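Long-range contacts in exopolyphosphatase (Aquifex aeolicus, PDB 1T6C), which probably hydrolyses the phosphoanhydride bonds of polyphosphate or guanosine pentaphosphate, as an actin-like enzyme of the Ppx/GppA phosphatase family: residues Arg25-Gln30 with Ile39-Arg44; Met12-Ile17 with Val82-Ala87. All blocks are in the same frame, centred on the assembly; numbering follows the deposited sequence.

Interaction 1: residues Arg25-Gln30 with Ile39-Arg44; sequences RLTIAQ and ILERGR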
loop_
_atom_site.group_PDB
_atom_site.type_symbol
_atom_site.label_atom_id
_atom_site.label_comp_id
_atom_site.label_asym_id
_atom_site.label_seq_id
_atom_site.Cartn_x
_atom_site.Cartn_y
_atom_site.Cartn_z
ATOM N N ARG A 25 6.901 6.062 -8.740
ATOM C CA ARG A 25 5.624 5.937 -9.458
ATOM C C ARG A 25 4.918 7.253 -9.623
ATOM O O ARG A 25 4.927 8.064 -8.697
ATOM C CB ARG A 25 4.732 4.954 -8.754
ATOM C CG ARG A 25 5.276 3.516 -8.889
ATOM C CD ARG A 25 4.438 2.475 -8.329
ATOM N NE ARG A 25 3.180 2.374 -9.030
ATOM C CZ ARG A 25 2.310 1.411 -8.815
ATOM N NH1 ARG A 25 2.577 0.452 -7.945
ATOM N NH2 ARG A 25 1.175 1.408 -9.493
ATOM N N LEU A 26 4.331 7.430 -10.799
ATOM C CA LEU A 26 3.587 8.638 -11.181
ATOM C C LEU A 26 2.140 8.234 -11.476
ATOM O O LEU A 26 1.884 7.238 -12.163
ATOM C CB LEU A 26 4.183 9.249 -12.449
ATOM C CG LEU A 26 3.371 10.370 -13.118
ATOM C CD1 LEU A 26 3.326 11.629 -12.233
ATOM C CD2 LEU A 26 3.905 10.679 -14.519
ATOM N N THR A 27 1.194 9.006 -10.958
ATOM C CA THR A 27 -0.213 8.845 -11.243
ATOM C C THR A 27 -0.829 10.199 -11.603
ATOM O O THR A 27 -0.661 11.140 -10.876
ATOM C CB THR A 27 -0.960 8.243 -10.017
ATOM O OG1 THR A 27 -0.279 7.062 -9.544
ATOM C CG2 THR A 27 -2.384 7.824 -10.407
ATOM N N ILE A 28 -1.495 10.285 -12.746
ATOM C CA ILE A 28 -2.142 11.514 -13.200
ATOM C C ILE A 28 -3.620 11.212 -13.305
ATOM O O ILE A 28 -3.996 10.182 -13.873
ATOM C CB ILE A 28 -1.618 12.027 -14.549
ATOM C CG1 ILE A 28 -0.098 12.267 -14.520
ATOM C CG2 ILE A 28 -2.337 13.309 -14.924
ATOM C CD1 ILE A 28 0.493 12.822 -15.805
ATOM N N ALA A 29 -4.448 12.104 -12.765
ATOM C CA ALA A 29 -5.894 11.930 -12.796
ATOM C C ALA A 29 -6.525 13.214 -13.312
ATOM O O ALA A 29 -5.935 14.293 -13.207
ATOM C CB ALA A 29 -6.395 11.602 -11.461
ATOM N N GLN A 30 -7.714 13.082 -13.881
ATOM C CA GLN A 30 -8.573 14.252 -14.130
ATOM C C GLN A 30 -9.705 14.263 -13.135
ATOM O O GLN A 30 -10.180 13.214 -12.726
ATOM C CB GLN A 30 -9.100 14.238 -15.568
ATOM C CG GLN A 30 -9.965 13.085 -15.936
ATOM C CD GLN A 30 -10.957 13.407 -17.077
ATOM O OE1 GLN A 30 -12.162 13.058 -16.998
ATOM N NE2 GLN A 30 -10.456 14.060 -18.126
ATOM N N ILE A 39 -5.779 8.856 -15.677
ATOM C CA ILE A 39 -5.494 8.957 -17.106
ATOM C C ILE A 39 -4.066 8.610 -17.512
ATOM O O ILE A 39 -3.785 8.398 -18.685
ATOM C CB ILE A 39 -5.892 10.354 -17.623
ATOM C CG1 ILE A 39 -5.065 11.456 -16.947
ATOM C CG2 ILE A 39 -7.395 10.578 -17.379
ATOM C CD1 ILE A 39 -5.207 12.787 -17.592
ATOM N N LEU A 40 -3.159 8.546 -16.542
ATOM C CA LEU A 40 -1.817 8.104 -16.825
ATOM C C LEU A 40 -1.164 7.557 -15.575
ATOM O O LEU A 40 -1.313 8.112 -14.514
ATOM C CB LEU A 40 -0.967 9.226 -17.401
ATOM C CG LEU A 40 0.302 8.710 -18.075
ATOM C CD1 LEU A 40 0.031 8.466 -19.557
ATOM C CD2 LEU A 40 1.405 9.673 -17.924
ATOM N N GLU A 41 -0.439 6.456 -15.729
ATOM C CA GLU A 41 0.375 5.903 -14.655
ATOM C C GLU A 41 1.700 5.481 -15.229
ATOM O O GLU A 41 1.732 4.925 -16.338
ATOM C CB GLU A 41 -0.297 4.686 -14.003
ATOM C CG GLU A 41 -1.572 5.048 -13.270
ATOM C CD GLU A 41 -2.434 3.862 -12.956
ATOM O OE1 GLU A 41 -3.009 3.279 -13.918
ATOM O OE2 GLU A 41 -2.577 3.544 -11.748
ATOM N N ARG A 42 2.785 5.746 -14.496
ATOM C CA ARG A 42 4.109 5.217 -14.819
ATOM C C ARG A 42 4.765 4.649 -13.568
ATOM O O ARG A 42 4.496 5.060 -12.434
ATOM C CB ARG A 42 5.042 6.309 -15.375
ATOM C CG ARG A 42 4.649 6.870 -16.688
ATOM C CD ARG A 42 4.853 5.872 -17.825
ATOM N NE ARG A 42 4.512 6.400 -19.138
ATOM C CZ ARG A 42 3.306 6.327 -19.688
ATOM N NH1 ARG A 42 2.335 5.743 -19.031
ATOM N NH2 ARG A 42 3.077 6.820 -20.895
ATOM N N GLY A 43 5.657 3.691 -13.771
ATOM C CA GLY A 43 6.381 3.077 -12.689
ATOM C C GLY A 43 7.761 2.728 -13.188
ATOM O O GLY A 43 7.910 2.255 -14.319
ATOM N N ARG A 44 8.762 2.975 -12.383
ATOM C CA ARG A 44 10.125 2.594 -12.744
ATOM C C ARG A 44 10.789 2.043 -11.492
ATOM O O ARG A 44 10.737 2.661 -10.425
ATOM C CB ARG A 44 10.912 3.787 -13.302
ATOM C CG ARG A 44 10.639 4.108 -14.768
ATOM C CD ARG A 44 9.412 4.986 -15.038
ATOM N NE ARG A 44 8.879 4.860 -16.406
ATOM C CZ ARG A 44 9.287 5.577 -17.456
ATOM N NH1 ARG A 44 10.255 6.486 -17.339
ATOM N NH2 ARG A 44 8.732 5.380 -18.645
HETATM O O HOH W 1 -0.374 4.362 -10.115
HETATM O O HOH W 2 2.047 4.177 -11.072
#
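The beta hairpin of strands 23-32 and 35-45 forms one margin of a five-stranded sheet in this actin-like fold, and L26 facing R42 and I28 facing L40 are its hydrogen-bonded pairs here. The strand axes run at 178° to each other, almost exactly antiparallel. L26 and R42 exchange two backbone bonds, each 2.9 Å from N to O. The regular pattern breaks at I28, whose O accepts both I39 N at 2.9 Å and L40 N at 3.2 Å: with I39 and L40 both opposite I28, this is a classic beta bulge.

The side chain of I28 meets both bulge residues. Its CG1 lies beside the backbone N (chi1 -57°), which directs CD1 alongside L40 and to 3.9 Å from L40 CD2, while CG2 touches CG1 of I39, the two side chains crossing at a slant. L26 continues this apolar face with a looser methyl contact to L40, and Y73 of helix 60-79 covers L26 and R42.

On the face bearing R25, T27 and E41, water carries the polar contacts. T27 and E41 lie side by side, CG2 against CG, and one water joins T27 OG1 to E41 OE2, donating to the carboxylate. R25 reaches this water only weakly through NH2. A second water sits in the guanidinium plane of R25, accepts from NE at 3.0 Å and donates to R42 O, so the arginine is tied to the facing backbone.

R42 turns back on its own strand. Its NH1 donates to E41 O from 43° above the carbonyl plane, and one guanidinium face receives L40 CD2, which stands 4.1 Å above the plane and off the centre of the R42 group.

Interaction 2: residues Met12-Ile17 with Val82-Ala87; sequences MRVASI and VERVKA
Over one face of the E83 carboxylate sits the methyl of M12, with CE 4.0 Å from E83 CD and almost equally far from both carboxylate oxygens. M12 CG approaches the same group near OE2, the two chains crossing at about a right angle. A water donates to E83 OE2 at 2.6 Å and accepts from R13 N. A bend at chi3 (-68°) turns CE toward E83, while SD rests 4.1 Å from R84 CD. An alanine here would remove CG, SD and CE, and would probably leave the carboxylate face and the R84 methylenes without their apolar cover. The flat peptide joining V14 to A15 is likewise overlaid, by V82 CG1 at 3.6 Å from A15 N.

The backbones form a parallel pair inside the sheet, their axes 12° apart: strand 84-89 is reached by a beta-alpha-beta crossover from strand 35-45 through helix 60-79. A15 bonds to both sides of V85: its N-H donates to R84 O at 2.9 Å, approaching almost in line with the R84 C=O bond, and its O accepts K86 N. E83 N to R13 O and I17 N to K86 O extend the series.

A15, I17, V85 and A87 share the face toward helix 60-79, where I77 touches I17, V82 and V85. On the other, V14 CG1 lies alongside R84 CB, 3.9 Å away. Helix 300-313 covers this side: R84 forms salt bridges to E308 and E312, and S16 OG bonds to R301 O. K86 NZ turns instead to E115 in the next strand, 114-116.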
loop_
_atom_site.group_PDB
_atom_site.type_symbol
_atom_site.label_atom_id
_atom_site.label_comp_id
_atom_site.label_asym_id
_atom_site.label_seq_id
_atom_site.Cartn_x
_atom_site.Cartn_y
_atom_site.Cartn_z
ATOM N N MET A 12 -9.837 19.629 -14.132
ATOM C CA MET A 12 -8.494 19.882 -13.648
ATOM C C MET A 12 -7.760 18.546 -13.624
ATOM O O MET A 12 -8.338 17.507 -13.328
ATOM C CB MET A 12 -8.540 20.468 -12.235
ATOM C CG MET A 12 -7.195 20.632 -11.620
ATOM S SD MET A 12 -7.213 21.551 -10.112
ATOM C CE MET A 12 -7.678 23.226 -10.725
ATOM N N ARG A 13 -6.491 18.587 -13.950
ATOM C CA ARG A 13 -5.633 17.417 -13.790
ATOM C C ARG A 13 -4.739 17.578 -12.566
ATOM O O ARG A 13 -4.242 18.674 -12.267
ATOM C CB ARG A 13 -4.801 17.199 -15.038
ATOM C CG ARG A 13 -5.639 16.841 -16.239
ATOM C CD ARG A 13 -4.858 16.841 -17.505
ATOM N NE ARG A 13 -5.620 16.233 -18.576
ATOM C CZ ARG A 13 -5.151 16.102 -19.794
ATOM N NH1 ARG A 13 -3.921 16.517 -20.103
ATOM N NH2 ARG A 13 -5.887 15.526 -20.717
ATOM N N VAL A 14 -4.529 16.465 -11.855
ATOM C CA VAL A 14 -3.722 16.406 -10.629
ATOM C C VAL A 14 -2.834 15.175 -10.727
ATOM O O VAL A 14 -3.128 14.240 -11.467
ATOM C CB VAL A 14 -4.613 16.392 -9.346
ATOM C CG1 VAL A 14 -5.452 17.663 -9.323
ATOM C CG2 VAL A 14 -5.479 15.174 -9.253
ATOM N N ALA A 15 -1.719 15.200 -10.026
ATOM C CA ALA A 15 -0.794 14.087 -10.056
ATOM C C ALA A 15 -0.146 13.841 -8.720
ATOM O O ALA A 15 0.032 14.750 -7.908
ATOM C CB ALA A 15 0.279 14.346 -11.049
ATOM N N SER A 16 0.276 12.593 -8.541
ATOM C CA SER A 16 1.028 12.174 -7.376
ATOM C C SER A 16 2.259 11.443 -7.840
ATOM O O SER A 16 2.213 10.765 -8.867
ATOM C CB SER A 16 0.212 11.278 -6.421
ATOM O OG SER A 16 -0.087 10.050 -7.013
ATOM N N ILE A 17 3.337 11.614 -7.091
ATOM C CA ILE A 17 4.583 10.849 -7.289
ATOM C C ILE A 17 4.890 10.238 -5.938
ATOM O O ILE A 17 4.860 10.920 -4.914
ATOM C CB ILE A 17 5.689 11.768 -7.747
ATOM C CG1 ILE A 17 5.404 12.283 -9.156
ATOM C CG2 ILE A 17 7.012 11.045 -7.681
ATOM C CD1 ILE A 17 6.385 13.316 -9.643
ATOM N N VAL A 82 -0.720 19.430 -15.886
ATOM C CA VAL A 82 -1.191 19.057 -14.555
ATOM C C VAL A 82 -1.094 20.273 -13.665
ATOM O O VAL A 82 -0.053 20.897 -13.586
ATOM C CB VAL A 82 -0.351 17.901 -13.973
ATOM C CG1 VAL A 82 -0.762 17.639 -12.527
ATOM C CG2 VAL A 82 -0.467 16.662 -14.851
ATOM N N GLU A 83 -2.190 20.627 -13.031
ATOM C CA GLU A 83 -2.266 21.846 -12.221
ATOM C C GLU A 83 -1.817 21.697 -10.766
ATOM O O GLU A 83 -1.331 22.655 -10.157
ATOM C CB GLU A 83 -3.681 22.394 -12.314
ATOM C CG GLU A 83 -3.894 23.024 -13.702
ATOM C CD GLU A 83 -5.240 23.707 -13.861
ATOM O OE1 GLU A 83 -5.395 24.864 -13.393
ATOM O OE2 GLU A 83 -6.126 23.088 -14.461
ATOM N N ARG A 84 -1.976 20.500 -10.202
ATOM C CA ARG A 84 -1.585 20.241 -8.813
ATOM C C ARG A 84 -0.815 18.939 -8.766
ATOM O O ARG A 84 -1.313 17.934 -9.274
ATOM C CB ARG A 84 -2.788 20.147 -7.876
ATOM C CG ARG A 84 -3.710 21.362 -7.889
ATOM C CD ARG A 84 -4.829 21.294 -6.848
ATOM N NE ARG A 84 -4.234 21.322 -5.520
ATOM C CZ ARG A 84 -4.118 22.399 -4.721
ATOM N NH1 ARG A 84 -4.629 23.581 -5.038
ATOM N NH2 ARG A 84 -3.507 22.260 -3.557
ATOM N N VAL A 85 0.374 18.996 -8.176
ATOM C CA VAL A 85 1.300 17.867 -8.077
ATOM C C VAL A 85 1.772 17.762 -6.632
ATOM O O VAL A 85 2.179 18.774 -6.031
ATOM C CB VAL A 85 2.529 18.084 -8.942
ATOM C CG1 VAL A 85 3.517 16.935 -8.761
ATOM C CG2 VAL A 85 2.146 18.271 -10.369
ATOM N N LYS A 86 1.743 16.548 -6.076
ATOM C CA LYS A 86 2.252 16.276 -4.741
ATOM C C LYS A 86 3.168 15.060 -4.845
ATOM O O LYS A 86 2.780 14.016 -5.377
ATOM C CB LYS A 86 1.135 16.011 -3.737
ATOM C CG LYS A 86 1.569 15.604 -2.356
ATOM C CD LYS A 86 2.225 16.745 -1.613
ATOM C CE LYS A 86 2.906 16.288 -0.355
ATOM N NZ LYS A 86 3.331 17.477 0.453
ATOM N N ALA A 87 4.390 15.221 -4.396
ATOM C CA ALA A 87 5.376 14.127 -4.421
ATOM C C ALA A 87 5.784 13.767 -3.008
ATOM O O ALA A 87 6.041 14.654 -2.165
ATOM C CB ALA A 87 6.558 14.530 -5.207
HETATM O O HOH W 3 -5.419 20.794 -15.467
#

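In the fold
Interactions 1 and 2 belong to one mixed sheet, ordered 35-45, 23-32, 12-19, 84-89, 114-116, and their centres lie 10 Å apart. They are joined where strands 12-19 and 23-32 run antiparallel: A29 N to V14 O at 2.8 Å and T27 O to S16 N at 2.9 Å are probable hydrogen bonds. Along the chain the hairpin is nested within the loop that 12-17 and 82-87 close; in the sheet, strand 12-19 lies between 23-32, its antiparallel neighbour, and 84-89, its parallel one. Helices 60-79 and 300-313 touch side chains of both contacts. The calcium ion is held instead by residues of strands 139-146 and 149-156, in the second sheet.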